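Local coordinates for YARHG domain-containing protein (Legionella pneumophila subsp. pneumophila, PDB 4G2A), which is of unknown function but may bind a nutrient, and pairs a beta-rich domain with a helical YARHG domain, at residues 11-16 and 21-26; 48-53 and 157-162. One frame throughout, in Å; residues are numbered along the deposited sequence.

Both interactions lie in the beta-rich part of the chain, on the same side of its centre, with their own centres about 7 Å apart. Interaction 1 closes within the first 26 residues; interaction 2 opens only afterwards and spans more than a hundred residues, from strand 43-54 to strand 155-160. Strands 21-33 and 43-54, one from each interaction, are antiparallel neighbours; strands 10-15 and 155-160 are parallel neighbours. Each interaction therefore joins one pair to the other across a shared interior. They touch directly, Pro-13 CD lying 3.5 Å from Phe-50 CE1, and Lys-22 O is probably hydrogen-bonded to Lys-53 N. Together they form parts of one buried, largely apolar interior, packing distant segments together.

Interaction 1 of 2, residues 11-16 and 21-26; sequences SLPIPV and IKMVSE
The selenium end of Met-23, a selenomethionine, reaches across to Leu-12 and Pro-13 and carries most of this buried contact. Its CG stands anti to the backbone N (chi1 -157°) and the chain runs extended through chi2, which sends SE away from its own strand; a bend at chi3 of -97° then turns the methyl aside. Leu-12 meets it obliquely, with both branches of its fork near selenium: CD2 lies 3.9 Å and CD1 4.1 Å from SE. The methyl CE passes on to Pro-13, 3.8 Å from ring atom CD and 3.7 Å from the carbonyl O of the same residue. Trp-167 NE1 hydrogen-bonds to that oxygen, so this buried polar atom has a partner. The long, unbranched chain of methionine suits this place, since the nearest CA atoms, those of Leu-12 and Glu-26, are 9.1 Å apart. Glu-26 adds just its aliphatic part, CG lying 4.1 Å from Leu-12 CD2, while OE1 is hydrogen-bonded to Thr-175 OG1. Such packing is consistent with the interior of a beta-sandwich-like domain, where side chains from strands that do not pair meet.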
loop_
_atom_site.group_PDB
_atom_site.type_symbol
_atom_site.label_atom_id
_atom_site.label_comp_id
_atom_site.label_asym_id
_atom_site.label_seq_id
_atom_site.Cartn_x
_atom_site.Cartn_y
_atom_site.Cartn_z
ATOM N N SER A 11 2.256 11.469 0.677
ATOM C CA SER A 11 1.600 12.609 1.317
ATOM C C SER A 11 1.408 13.726 0.311
ATOM O O SER A 11 2.232 13.874 -0.607
ATOM C CB SER A 11 2.434 13.121 2.492
ATOM O OG SER A 11 2.326 12.321 3.660
ATOM N N LEU A 12 0.324 14.507 0.475
ATOM C CA LEU A 12 0.080 15.703 -0.345
ATOM C C LEU A 12 1.196 16.732 -0.078
ATOM O O LEU A 12 1.705 16.745 1.053
ATOM C CB LEU A 12 -1.292 16.362 0.012
ATOM C CG LEU A 12 -2.569 15.787 -0.567
ATOM C CD1 LEU A 12 -3.747 16.573 -0.088
ATOM C CD2 LEU A 12 -2.558 15.785 -2.098
ATOM N N PRO A 13 1.574 17.627 -1.022
ATOM C CA PRO A 13 2.500 18.707 -0.644
ATOM C C PRO A 13 1.770 19.633 0.322
ATOM O O PRO A 13 0.535 19.717 0.278
ATOM C CB PRO A 13 2.822 19.417 -1.976
ATOM C CG PRO A 13 2.126 18.660 -3.042
ATOM C CD PRO A 13 1.052 17.833 -2.387
ATOM N N ILE A 14 2.491 20.279 1.235
ATOM C CA ILE A 14 1.812 21.165 2.167
ATOM C C ILE A 14 2.501 22.532 2.195
ATOM O O ILE A 14 3.704 22.606 1.951
ATOM C CB ILE A 14 1.699 20.534 3.584
ATOM C CG1 ILE A 14 3.056 20.222 4.208
ATOM C CG2 ILE A 14 0.806 19.312 3.582
ATOM C CD1 ILE A 14 3.223 20.834 5.523
ATOM N N PRO A 15 1.786 23.618 2.548
ATOM C CA PRO A 15 2.473 24.911 2.685
ATOM C C PRO A 15 3.094 25.074 4.079
ATOM O O PRO A 15 2.560 24.560 5.060
ATOM C CB PRO A 15 1.357 25.935 2.453
ATOM C CG PRO A 15 0.067 25.217 2.764
ATOM C CD PRO A 15 0.342 23.733 2.870
ATOM N N VAL A 16 4.227 25.802 4.158
ATOM C CA VAL A 16 4.944 26.102 5.400
ATOM C C VAL A 16 4.100 27.109 6.216
ATOM O O VAL A 16 3.981 26.957 7.433
ATOM C CB VAL A 16 6.379 26.622 5.097
ATOM C CG1 VAL A 16 7.117 27.030 6.371
ATOM C CG2 VAL A 16 7.186 25.579 4.334
ATOM N N ILE A 21 -3.315 30.084 -1.899
ATOM C CA ILE A 21 -3.058 29.127 -2.970
ATOM C C ILE A 21 -4.024 27.961 -2.785
ATOM O O ILE A 21 -4.027 27.341 -1.717
ATOM C CB ILE A 21 -1.565 28.634 -2.989
ATOM C CG1 ILE A 21 -0.506 29.786 -2.986
ATOM C CG2 ILE A 21 -1.324 27.571 -4.089
ATOM C CD1 ILE A 21 -0.347 30.566 -4.260
ATOM N N LYS A 22 -4.837 27.654 -3.818
ATOM C CA LYS A 22 -5.786 26.541 -3.731
ATOM C C LYS A 22 -5.319 25.378 -4.585
ATOM O O LYS A 22 -4.717 25.571 -5.637
ATOM C CB LYS A 22 -7.238 26.963 -4.056
ATOM C CG LYS A 22 -7.520 27.476 -5.454
ATOM C CD LYS A 22 -8.990 27.900 -5.589
ATOM C CE LYS A 22 -9.349 28.282 -7.009
ATOM N NZ LYS A 22 -10.731 28.829 -7.123
HETATM N N MSE A 23 -5.543 24.161 -4.084
HETATM C CA MSE A 23 -5.208 22.919 -4.774
HETATM C C MSE A 23 -6.420 22.573 -5.605
HETATM O O MSE A 23 -7.488 22.388 -5.038
HETATM C CB MSE A 23 -4.844 21.842 -3.753
HETATM C CG MSE A 23 -3.980 20.763 -4.335
HETATM SE SE MSE A 23 -3.831 19.304 -3.078
HETATM C CE MSE A 23 -2.179 19.737 -2.265
ATOM N N VAL A 24 -6.317 22.622 -6.937
ATOM C CA VAL A 24 -7.503 22.460 -7.764
ATOM C C VAL A 24 -7.656 21.048 -8.351
ATOM O O VAL A 24 -8.775 20.661 -8.677
ATOM C CB VAL A 24 -7.625 23.557 -8.852
ATOM C CG1 VAL A 24 -7.953 24.910 -8.223
ATOM C CG2 VAL A 24 -6.363 23.655 -9.689
ATOM N N SER A 25 -6.565 20.277 -8.455
ATOM C CA SER A 25 -6.626 18.909 -8.966
ATOM C C SER A 25 -5.376 18.127 -8.599
ATOM O O SER A 25 -4.318 18.707 -8.375
ATOM C CB SER A 25 -6.822 18.886 -10.483
ATOM O OG SER A 25 -5.597 19.047 -11.180
ATOM N N GLU A 26 -5.523 16.802 -8.509
ATOM C CA GLU A 26 -4.447 15.843 -8.230
ATOM C C GLU A 26 -4.655 14.606 -9.087
ATOM O O GLU A 26 -5.788 14.265 -9.427
ATOM C CB GLU A 26 -4.368 15.435 -6.739
ATOM C CG GLU A 26 -4.438 16.554 -5.697
ATOM C CD GLU A 26 -5.830 17.134 -5.515
ATOM O OE1 GLU A 26 -6.798 16.349 -5.415
ATOM O OE2 GLU A 26 -5.963 18.378 -5.561
#

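Interaction 2 of 2, residues 48-53 and 157-162; sequences CNFTFK and VRYVLK
Tyr-159 brings its hydroxyl up against both Cys-48 and Phe-50, and the closest packing is gathered round that one oxygen. Phe-50 presents the rim of its ring: Tyr-159 OH lies 3.3 Å from Phe-50 CZ and 3.4 Å from Phe-50 CE1, near the plane of the phenyl. An oxygen at this position faces the weakly positive C-H edge and avoids the electron-rich face, so the approach is probably mildly favourable electrostatically. The side chains come from opposite directions because their strands face each other; with CG anti to the backbone N in Tyr-159 (chi1 -161°) and anti to the carbonyl carbon in Phe-50 (chi1 -43°), the two rings are set in place. The Phe-50 ring also meets His-141 edge-to-face.

The residues belong to two strands that face each other across the beta domain's interior without pairing; their nearest CA atoms, those of Cys-48 and Tyr-159, are 10.8 Å apart. A long tyrosine fits this gap, and a small cysteine suits the place beside it.

Cys-48 makes the looser part of the contact. Its sulfur comes 3.8 Å from Tyr-159 CE2 and 3.7 Å from Tyr-159 OH, but SG sits 5.0 Å from the Tyr-159 centroid and 69° off the normal, an oblique sulfur-aromatic contact. Farther out, Asn-49, Thr-51 and Arg-158 are partly exposed and have polar or charged side chains: Asn-49 ND2 hydrogen-bonds to Asn-138 OD1, Thr-51 OG1 and Ser-25 OG share a hydrogen bond, and Arg-158 makes a cation-pi contact with Trp-156.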
loop_
_atom_site.group_PDB
_atom_site.type_symbol
_atom_site.label_atom_id
_atom_site.label_comp_id
_atom_site.label_asym_id
_atom_site.label_seq_id
_atom_site.Cartn_x
_atom_site.Cartn_y
_atom_site.Cartn_z
ATOM N N CYS A 48 2.755 11.459 -8.757
ATOM C CA CYS A 48 1.712 12.379 -8.322
ATOM C C CYS A 48 1.805 13.701 -9.028
ATOM O O CYS A 48 2.848 14.327 -9.014
ATOM C CB CYS A 48 1.760 12.581 -6.810
ATOM S SG CYS A 48 1.963 11.061 -5.848
ATOM N N ASN A 49 0.686 14.165 -9.563
ATOM C CA ASN A 49 0.602 15.462 -10.178
ATOM C C ASN A 49 -0.370 16.286 -9.375
ATOM O O ASN A 49 -1.315 15.736 -8.818
ATOM C CB ASN A 49 0.224 15.397 -11.674
ATOM C CG ASN A 49 0.700 16.644 -12.382
ATOM O OD1 ASN A 49 1.865 16.748 -12.771
ATOM N ND2 ASN A 49 -0.156 17.658 -12.484
ATOM N N PHE A 50 -0.100 17.595 -9.262
ATOM C CA PHE A 50 -0.903 18.540 -8.494
ATOM C C PHE A 50 -0.998 19.837 -9.246
ATOM O O PHE A 50 -0.011 20.295 -9.834
ATOM C CB PHE A 50 -0.299 18.812 -7.096
ATOM C CG PHE A 50 0.216 17.610 -6.352
ATOM C CD1 PHE A 50 -0.636 16.843 -5.562
ATOM C CD2 PHE A 50 1.547 17.225 -6.458
ATOM C CE1 PHE A 50 -0.167 15.686 -4.911
ATOM C CE2 PHE A 50 2.013 16.079 -5.806
ATOM C CZ PHE A 50 1.151 15.323 -5.027
ATOM N N THR A 51 -2.174 20.445 -9.208
ATOM C CA THR A 51 -2.416 21.723 -9.864
ATOM C C THR A 51 -2.791 22.687 -8.759
ATOM O O THR A 51 -3.699 22.403 -7.981
ATOM C CB THR A 51 -3.492 21.569 -10.967
ATOM O OG1 THR A 51 -3.170 20.469 -11.816
ATOM C CG2 THR A 51 -3.653 22.792 -11.799
ATOM N N PHE A 52 -2.062 23.781 -8.655
ATOM C CA PHE A 52 -2.282 24.822 -7.649
ATOM C C PHE A 52 -2.632 26.113 -8.319
ATOM O O PHE A 52 -2.051 26.418 -9.361
ATOM C CB PHE A 52 -1.023 25.033 -6.794
ATOM C CG PHE A 52 -0.647 23.868 -5.913
ATOM C CD1 PHE A 52 -1.185 23.738 -4.640
ATOM C CD2 PHE A 52 0.276 22.925 -6.340
ATOM C CE1 PHE A 52 -0.824 22.672 -3.824
ATOM C CE2 PHE A 52 0.641 21.862 -5.524
ATOM C CZ PHE A 52 0.102 21.745 -4.264
ATOM N N LYS A 53 -3.544 26.896 -7.732
ATOM C CA LYS A 53 -3.879 28.193 -8.297
ATOM C C LYS A 53 -3.672 29.341 -7.281
ATOM O O LYS A 53 -4.172 29.288 -6.152
ATOM C CB LYS A 53 -5.313 28.241 -8.866
ATOM C CG LYS A 53 -5.518 29.481 -9.745
ATOM C CD LYS A 53 -6.935 29.671 -10.248
ATOM C CE LYS A 53 -7.195 31.079 -10.768
ATOM N NZ LYS A 53 -7.579 32.024 -9.670
ATOM N N VAL A 157 -1.476 0.203 1.810
ATOM C CA VAL A 157 -1.071 1.241 0.862
ATOM C C VAL A 157 -1.787 2.480 1.378
ATOM O O VAL A 157 -2.975 2.421 1.690
ATOM C CB VAL A 157 -1.277 0.900 -0.650
ATOM C CG1 VAL A 157 -2.555 0.115 -0.888
ATOM C CG2 VAL A 157 -1.218 2.137 -1.538
ATOM N N ARG A 158 -1.012 3.529 1.662
ATOM C CA ARG A 158 -1.557 4.732 2.275
ATOM C C ARG A 158 -1.082 5.976 1.564
ATOM O O ARG A 158 -0.043 5.977 0.910
ATOM C CB ARG A 158 -1.179 4.821 3.773
ATOM C CG ARG A 158 -1.109 3.511 4.545
ATOM C CD ARG A 158 -0.623 3.796 5.935
ATOM N NE ARG A 158 -0.052 2.639 6.632
ATOM C CZ ARG A 158 -0.747 1.800 7.397
ATOM N NH1 ARG A 158 -2.064 1.943 7.530
ATOM N NH2 ARG A 158 -0.133 0.816 8.041
ATOM N N TYR A 159 -1.853 7.048 1.726
ATOM C CA TYR A 159 -1.591 8.379 1.186
ATOM C C TYR A 159 -2.312 9.407 2.052
ATOM O O TYR A 159 -3.529 9.309 2.195
ATOM C CB TYR A 159 -2.027 8.474 -0.278
ATOM C CG TYR A 159 -1.400 9.629 -1.022
ATOM C CD1 TYR A 159 -1.955 10.905 -0.964
ATOM C CD2 TYR A 159 -0.225 9.459 -1.753
ATOM C CE1 TYR A 159 -1.372 11.976 -1.627
ATOM C CE2 TYR A 159 0.357 10.524 -2.437
ATOM C CZ TYR A 159 -0.231 11.778 -2.384
ATOM O OH TYR A 159 0.326 12.838 -3.059
ATOM N N VAL A 160 -1.562 10.379 2.640
ATOM C CA VAL A 160 -2.129 11.428 3.493
ATOM C C VAL A 160 -2.784 12.519 2.614
ATOM O O VAL A 160 -2.115 13.167 1.811
ATOM C CB VAL A 160 -1.112 12.019 4.493
ATOM C CG1 VAL A 160 -1.730 13.162 5.302
ATOM C CG2 VAL A 160 -0.560 10.930 5.421
ATOM N N LEU A 161 -4.107 12.700 2.802
ATOM C CA LEU A 161 -4.958 13.623 2.067
ATOM C C LEU A 161 -5.600 14.678 2.970
ATOM O O LEU A 161 -5.974 15.729 2.458
ATOM C CB LEU A 161 -6.066 12.829 1.343
ATOM C CG LEU A 161 -5.622 11.945 0.148
ATOM C CD1 LEU A 161 -6.731 10.970 -0.266
ATOM C CD2 LEU A 161 -5.195 12.781 -1.039
ATOM N N LYS A 162 -5.739 14.407 4.293
ATOM C CA LYS A 162 -6.381 15.309 5.259
ATOM C C LYS A 162 -5.673 16.682 5.369
ATOM O O LYS A 162 -6.299 17.679 5.736
ATOM C CB LYS A 162 -6.456 14.662 6.655
ATOM C CG LYS A 162 -7.494 13.548 6.776
ATOM C CD LYS A 162 -7.776 13.202 8.245
ATOM C CE LYS A 162 -8.313 11.797 8.438
ATOM N NZ LYS A 162 -8.524 11.452 9.882
#